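Local coordinates for protein RIF2 (Saccharomyces cerevisiae, PDB 4BJ1), which takes part in transcriptional silencing and in the regulation of telomere length, interacting with RAP1 and RIF1, at residues T278-Q290 with K300-H312. Numbering follows the deposited sequence.
Sequences TYLFNAYTEIIVQ and KIRNRLTIKNYPH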
loop_
_atom_site.group_PDB
_atom_site.type_symbol
_atom_site.label_atom_id
_atom_site.label_comp_id
_atom_site.label_asym_id
_atom_site.label_seq_id
_atom_site.Cartn_x
_atom_site.Cartn_y
_atom_site.Cartn_z
ATOM N N THR A 278 -2.087 -10.656 -12.907
ATOM C CA THR A 278 -0.965 -9.905 -13.448
ATOM C C THR A 278 -1.392 -9.146 -14.698
ATOM O O THR A 278 -1.105 -7.952 -14.780
ATOM C CB THR A 278 0.191 -10.863 -13.697
ATOM O OG1 THR A 278 0.566 -11.453 -12.450
ATOM C CG2 THR A 278 1.373 -10.185 -14.337
ATOM N N TYR A 279 -2.105 -9.811 -15.654
ATOM C CA TYR A 279 -2.598 -9.151 -16.870
ATOM C C TYR A 279 -3.532 -7.981 -16.472
ATOM O O TYR A 279 -3.341 -6.866 -16.961
ATOM C CB TYR A 279 -3.252 -10.149 -17.857
ATOM C CG TYR A 279 -3.387 -9.613 -19.270
ATOM C CD1 TYR A 279 -4.449 -8.790 -19.623
ATOM C CD2 TYR A 279 -2.463 -9.940 -20.257
ATOM C CE1 TYR A 279 -4.554 -8.243 -20.904
ATOM C CE2 TYR A 279 -2.583 -9.439 -21.562
ATOM C CZ TYR A 279 -3.628 -8.578 -21.876
ATOM O OH TYR A 279 -3.767 -7.991 -23.117
ATOM N N LEU A 280 -4.447 -8.198 -15.508
ATOM C CA LEU A 280 -5.344 -7.143 -15.027
ATOM C C LEU A 280 -4.599 -6.019 -14.275
ATOM O O LEU A 280 -4.875 -4.832 -14.499
ATOM C CB LEU A 280 -6.471 -7.731 -14.165
ATOM C CG LEU A 280 -7.480 -6.753 -13.595
ATOM C CD1 LEU A 280 -8.311 -6.112 -14.687
ATOM C CD2 LEU A 280 -8.326 -7.416 -12.553
ATOM N N PHE A 281 -3.663 -6.398 -13.390
ATOM C CA PHE A 281 -2.852 -5.461 -12.626
ATOM C C PHE A 281 -2.057 -4.569 -13.580
ATOM O O PHE A 281 -2.119 -3.349 -13.459
ATOM C CB PHE A 281 -1.929 -6.227 -11.661
ATOM C CG PHE A 281 -1.093 -5.350 -10.772
ATOM C CD1 PHE A 281 -1.643 -4.755 -9.637
ATOM C CD2 PHE A 281 0.243 -5.087 -11.081
ATOM C CE1 PHE A 281 -0.871 -3.920 -8.829
ATOM C CE2 PHE A 281 1.014 -4.248 -10.269
ATOM C CZ PHE A 281 0.455 -3.681 -9.152
ATOM N N ASN A 282 -1.378 -5.153 -14.564
ATOM C CA ASN A 282 -0.591 -4.334 -15.471
ATOM C C ASN A 282 -1.458 -3.366 -16.289
ATOM O O ASN A 282 -1.151 -2.162 -16.369
ATOM C CB ASN A 282 0.317 -5.193 -16.342
ATOM C CG ASN A 282 1.360 -5.969 -15.563
ATOM O OD1 ASN A 282 1.788 -5.582 -14.473
ATOM N ND2 ASN A 282 1.798 -7.098 -16.103
ATOM N N ALA A 283 -2.569 -3.888 -16.841
ATOM C CA ALA A 283 -3.498 -3.109 -17.652
ATOM C C ALA A 283 -4.077 -1.960 -16.828
ATOM O O ALA A 283 -4.076 -0.814 -17.284
ATOM C CB ALA A 283 -4.609 -4.007 -18.183
ATOM N N TYR A 284 -4.492 -2.262 -15.582
ATOM C CA TYR A 284 -5.114 -1.301 -14.690
ATOM C C TYR A 284 -4.174 -0.246 -14.129
ATOM O O TYR A 284 -4.586 0.914 -14.052
ATOM C CB TYR A 284 -5.857 -2.011 -13.577
ATOM C CG TYR A 284 -7.278 -1.534 -13.462
ATOM C CD1 TYR A 284 -8.225 -1.872 -14.425
ATOM C CD2 TYR A 284 -7.677 -0.718 -12.403
ATOM C CE1 TYR A 284 -9.533 -1.417 -14.336
ATOM C CE2 TYR A 284 -8.981 -0.251 -12.306
ATOM C CZ TYR A 284 -9.907 -0.606 -13.275
ATOM O OH TYR A 284 -11.201 -0.167 -13.193
ATOM N N THR A 285 -2.936 -0.609 -13.728
ATOM C CA THR A 285 -1.999 0.413 -13.242
ATOM C C THR A 285 -1.731 1.439 -14.374
ATOM O O THR A 285 -1.717 2.633 -14.108
ATOM C CB THR A 285 -0.717 -0.178 -12.656
ATOM O OG1 THR A 285 -0.039 -0.839 -13.688
ATOM C CG2 THR A 285 -0.968 -1.140 -11.501
ATOM N N GLU A 286 -1.648 0.974 -15.635
ATOM C CA GLU A 286 -1.481 1.837 -16.806
ATOM C C GLU A 286 -2.608 2.836 -16.967
ATOM O O GLU A 286 -2.319 4.023 -17.046
ATOM C CB GLU A 286 -1.322 1.020 -18.085
ATOM C CG GLU A 286 0.072 0.461 -18.259
ATOM C CD GLU A 286 0.256 -0.371 -19.508
ATOM O OE1 GLU A 286 -0.413 -0.078 -20.527
ATOM O OE2 GLU A 286 1.090 -1.304 -19.476
ATOM N N ILE A 287 -3.885 2.385 -16.975
ATOM C CA ILE A 287 -5.015 3.311 -17.111
ATOM C C ILE A 287 -4.990 4.355 -15.993
ATOM O O ILE A 287 -5.164 5.533 -16.299
ATOM C CB ILE A 287 -6.422 2.674 -17.293
ATOM C CG1 ILE A 287 -6.869 1.873 -16.059
ATOM C CG2 ILE A 287 -6.517 1.837 -18.582
ATOM C CD1 ILE A 287 -8.283 1.502 -16.033
ATOM N N ILE A 288 -4.700 3.950 -14.728
ATOM C CA ILE A 288 -4.629 4.889 -13.590
ATOM C C ILE A 288 -3.494 5.879 -13.794
ATOM O O ILE A 288 -3.752 7.068 -13.807
ATOM C CB ILE A 288 -4.594 4.187 -12.180
ATOM C CG1 ILE A 288 -5.870 3.301 -11.979
ATOM C CG2 ILE A 288 -4.449 5.220 -11.053
ATOM C CD1 ILE A 288 -5.804 2.273 -10.969
ATOM N N VAL A 289 -2.254 5.388 -13.978
ATOM C CA VAL A 289 -1.034 6.183 -14.195
ATOM C C VAL A 289 -1.194 7.166 -15.386
ATOM O O VAL A 289 -1.017 8.367 -15.188
ATOM C CB VAL A 289 0.219 5.272 -14.311
ATOM C CG1 VAL A 289 1.359 5.958 -15.040
ATOM C CG2 VAL A 289 0.674 4.797 -12.940
ATOM N N GLN A 290 -1.570 6.662 -16.590
ATOM C CA GLN A 290 -1.732 7.469 -17.805
ATOM C C GLN A 290 -2.824 8.525 -17.751
ATOM O O GLN A 290 -2.745 9.477 -18.514
ATOM C CB GLN A 290 -1.983 6.593 -19.015
ATOM C CG GLN A 290 -0.836 5.675 -19.388
ATOM C CD GLN A 290 -1.317 4.520 -20.239
ATOM O OE1 GLN A 290 -0.577 3.554 -20.448
ATOM N NE2 GLN A 290 -2.566 4.577 -20.743
ATOM N N LYS A 300 -11.463 5.727 -19.987
ATOM C CA LYS A 300 -10.616 4.590 -20.322
ATOM C C LYS A 300 -11.268 3.278 -19.932
ATOM O O LYS A 300 -11.319 2.369 -20.757
ATOM C CB LYS A 300 -9.231 4.757 -19.717
ATOM C CG LYS A 300 -8.505 5.922 -20.362
ATOM C CD LYS A 300 -7.088 6.047 -19.894
ATOM C CE LYS A 300 -6.450 7.301 -20.421
ATOM N NZ LYS A 300 -5.018 7.360 -20.045
ATOM N N ILE A 301 -11.869 3.208 -18.725
ATOM C CA ILE A 301 -12.585 2.014 -18.235
ATOM C C ILE A 301 -13.810 1.669 -19.145
ATOM O O ILE A 301 -14.059 0.502 -19.494
ATOM C CB ILE A 301 -12.963 2.208 -16.733
ATOM C CG1 ILE A 301 -11.693 2.484 -15.878
ATOM C CG2 ILE A 301 -13.738 1.008 -16.187
ATOM C CD1 ILE A 301 -11.927 2.934 -14.450
ATOM N N ARG A 302 -14.525 2.711 -19.560
ATOM C CA ARG A 302 -15.713 2.606 -20.392
ATOM C C ARG A 302 -15.377 2.297 -21.869
ATOM O O ARG A 302 -15.973 1.387 -22.467
ATOM C CB ARG A 302 -16.508 3.924 -20.265
ATOM C CG ARG A 302 -18.043 3.817 -20.297
ATOM C CD ARG A 302 -18.765 4.997 -19.620
ATOM N NE ARG A 302 -17.941 6.215 -19.602
ATOM C CZ ARG A 302 -17.962 7.142 -18.647
ATOM N NH1 ARG A 302 -18.801 7.034 -17.620
ATOM N NH2 ARG A 302 -17.150 8.191 -18.715
ATOM N N ASN A 303 -14.385 3.023 -22.430
ATOM C CA ASN A 303 -14.079 3.027 -23.854
ATOM C C ASN A 303 -12.689 2.573 -24.314
ATOM O O ASN A 303 -12.577 2.133 -25.458
ATOM C CB ASN A 303 -14.323 4.449 -24.404
ATOM C CG ASN A 303 -15.593 5.117 -23.906
ATOM O OD1 ASN A 303 -16.701 4.569 -23.992
ATOM N ND2 ASN A 303 -15.457 6.316 -23.357
ATOM N N ARG A 304 -11.644 2.704 -23.502
ATOM C CA ARG A 304 -10.307 2.362 -23.991
ATOM C C ARG A 304 -9.737 1.018 -23.533
ATOM O O ARG A 304 -8.805 0.552 -24.186
ATOM C CB ARG A 304 -9.302 3.481 -23.663
ATOM C CG ARG A 304 -9.516 4.784 -24.435
ATOM C CD ARG A 304 -8.201 5.427 -24.854
ATOM N NE ARG A 304 -7.539 4.694 -25.944
ATOM C CZ ARG A 304 -6.434 3.958 -25.811
ATOM N NH1 ARG A 304 -5.837 3.848 -24.629
ATOM N NH2 ARG A 304 -5.912 3.338 -26.863
ATOM N N LEU A 305 -10.240 0.406 -22.431
ATOM C CA LEU A 305 -9.711 -0.871 -21.903
ATOM C C LEU A 305 -10.109 -2.060 -22.750
ATOM O O LEU A 305 -11.253 -2.496 -22.695
ATOM C CB LEU A 305 -10.130 -1.100 -20.437
ATOM C CG LEU A 305 -9.474 -2.253 -19.649
ATOM C CD1 LEU A 305 -7.958 -2.090 -19.555
ATOM C CD2 LEU A 305 -9.999 -2.301 -18.238
ATOM N N THR A 306 -9.166 -2.574 -23.549
ATOM C CA THR A 306 -9.338 -3.748 -24.407
ATOM C C THR A 306 -8.064 -4.564 -24.339
ATOM O O THR A 306 -7.048 -4.052 -23.879
ATOM C CB THR A 306 -9.659 -3.362 -25.852
ATOM O OG1 THR A 306 -8.706 -2.424 -26.335
ATOM C CG2 THR A 306 -11.064 -2.835 -26.024
ATOM N N ILE A 307 -8.097 -5.831 -24.790
ATOM C CA ILE A 307 -6.887 -6.659 -24.753
ATOM C C ILE A 307 -5.929 -6.221 -25.862
ATOM O O ILE A 307 -4.720 -6.389 -25.723
ATOM C CB ILE A 307 -7.150 -8.184 -24.704
ATOM C CG1 ILE A 307 -7.768 -8.707 -25.996
ATOM C CG2 ILE A 307 -7.991 -8.545 -23.477
ATOM C CD1 ILE A 307 -7.587 -10.148 -26.173
ATOM N N LYS A 308 -6.470 -5.573 -26.909
ATOM C CA LYS A 308 -5.705 -5.010 -28.017
ATOM C C LYS A 308 -5.014 -3.685 -27.618
ATOM O O LYS A 308 -4.104 -3.255 -28.324
ATOM C CB LYS A 308 -6.597 -4.832 -29.259
ATOM N N ASN A 309 -5.407 -3.060 -26.479
ATOM C CA ASN A 309 -4.821 -1.782 -26.028
ATOM C C ASN A 309 -3.985 -1.840 -24.760
ATOM O O ASN A 309 -3.070 -1.030 -24.627
ATOM C CB ASN A 309 -5.893 -0.681 -25.836
ATOM C CG ASN A 309 -6.587 -0.155 -27.076
ATOM O OD1 ASN A 309 -6.190 -0.391 -28.233
ATOM N ND2 ASN A 309 -7.672 0.574 -26.842
ATOM N N TYR A 310 -4.331 -2.724 -23.806
ATOM C CA TYR A 310 -3.684 -2.788 -22.496
ATOM C C TYR A 310 -3.335 -4.181 -22.000
ATOM O O TYR A 310 -4.170 -5.081 -22.087
ATOM C CB TYR A 310 -4.603 -2.136 -21.450
ATOM C CG TYR A 310 -4.699 -0.635 -21.568
ATOM C CD1 TYR A 310 -3.752 0.191 -20.971
ATOM C CD2 TYR A 310 -5.746 -0.035 -22.260
ATOM C CE1 TYR A 310 -3.830 1.575 -21.080
ATOM C CE2 TYR A 310 -5.841 1.354 -22.366
ATOM C CZ TYR A 310 -4.878 2.155 -21.773
ATOM O OH TYR A 310 -4.963 3.521 -21.852
ATOM N N PRO A 311 -2.169 -4.380 -21.347
ATOM C CA PRO A 311 -1.041 -3.449 -21.143
ATOM C C PRO A 311 -0.267 -3.173 -22.455
ATOM O O PRO A 311 -0.633 -3.710 -23.496
ATOM C CB PRO A 311 -0.163 -4.209 -20.120
ATOM C CG PRO A 311 -0.961 -5.405 -19.666
ATOM C CD PRO A 311 -1.848 -5.711 -20.802
ATOM N N HIS A 312 0.781 -2.328 -22.425
ATOM C CA HIS A 312 1.645 -2.092 -23.587
ATOM C C HIS A 312 3.092 -1.962 -23.160
ATOM O O HIS A 312 3.566 -2.802 -22.395
ATOM C CB HIS A 312 1.191 -0.937 -24.496
ATOM C CG HIS A 312 0.529 0.206 -23.798
ATOM N ND1 HIS A 312 -0.829 0.445 -23.937
ATOM C CD2 HIS A 312 1.062 1.164 -23.007
ATOM C CE1 HIS A 312 -1.081 1.526 -23.216
ATOM N NE2 HIS A 312 0.023 1.987 -22.630
#
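The ring of Y310 lies across the side chain of I287, whose CG2 methyl sits over one face in a CH-pi contact, 3.7 Å from the ring centroid. CG1 of I287 stands between its backbone N and carbonyl carbon (chi1 65°); this rotamer hands CG2 to the tyrosine while CD1 runs on to meet I301 CG1 at 3.6 Å. A branched isoleucine thus serves two neighbours, and I301 lies crosswise to Y284, whose hydroxyl is hydrogen-bonded to Y248. A283 is small enough for the chain to come close: its CB touches Y310 CB at 3.8 Å. The peptide bond before P311 is cis, and the proline lays CD over one face of the Y279 ring, 3.5 Å from CZ, while CG rests on N282 CB. Q290 NE2 gives a weak hydrogen bond to Y310 OH at 2.8 Å. Cutting Y310 back to an alanine would probably open a gap beneath I287 CG2 and leave the Q290 amide nitrogen without that hydroxyl.

Polar groups hold H312. OE2 of E286 accepts the backbone N-H of H312 through its syn lone pair, at 3.1 Å and 162°, and OE1 lies above the centre of the imidazole. Q290, extended beyond CG, reaches the ring's edge, where OE1 accepts from H312 NE2 at 2.8 Å. Farther round the edge, ND1 donates to N309 O, which lies near the ring plane, fixing the imidazole's rotation. Helix 276-290 of the AAA+ lid domain thereby receives the chain that leaves helix 294-304, apolar side chains packing against it from I301 to P311 and a carboxylate and an amide gripping H312. Since both ring nitrogens face carbonyl oxygens and the E286 carboxylate lies close by, H312 probably carries a proton on each, and so a positive charge.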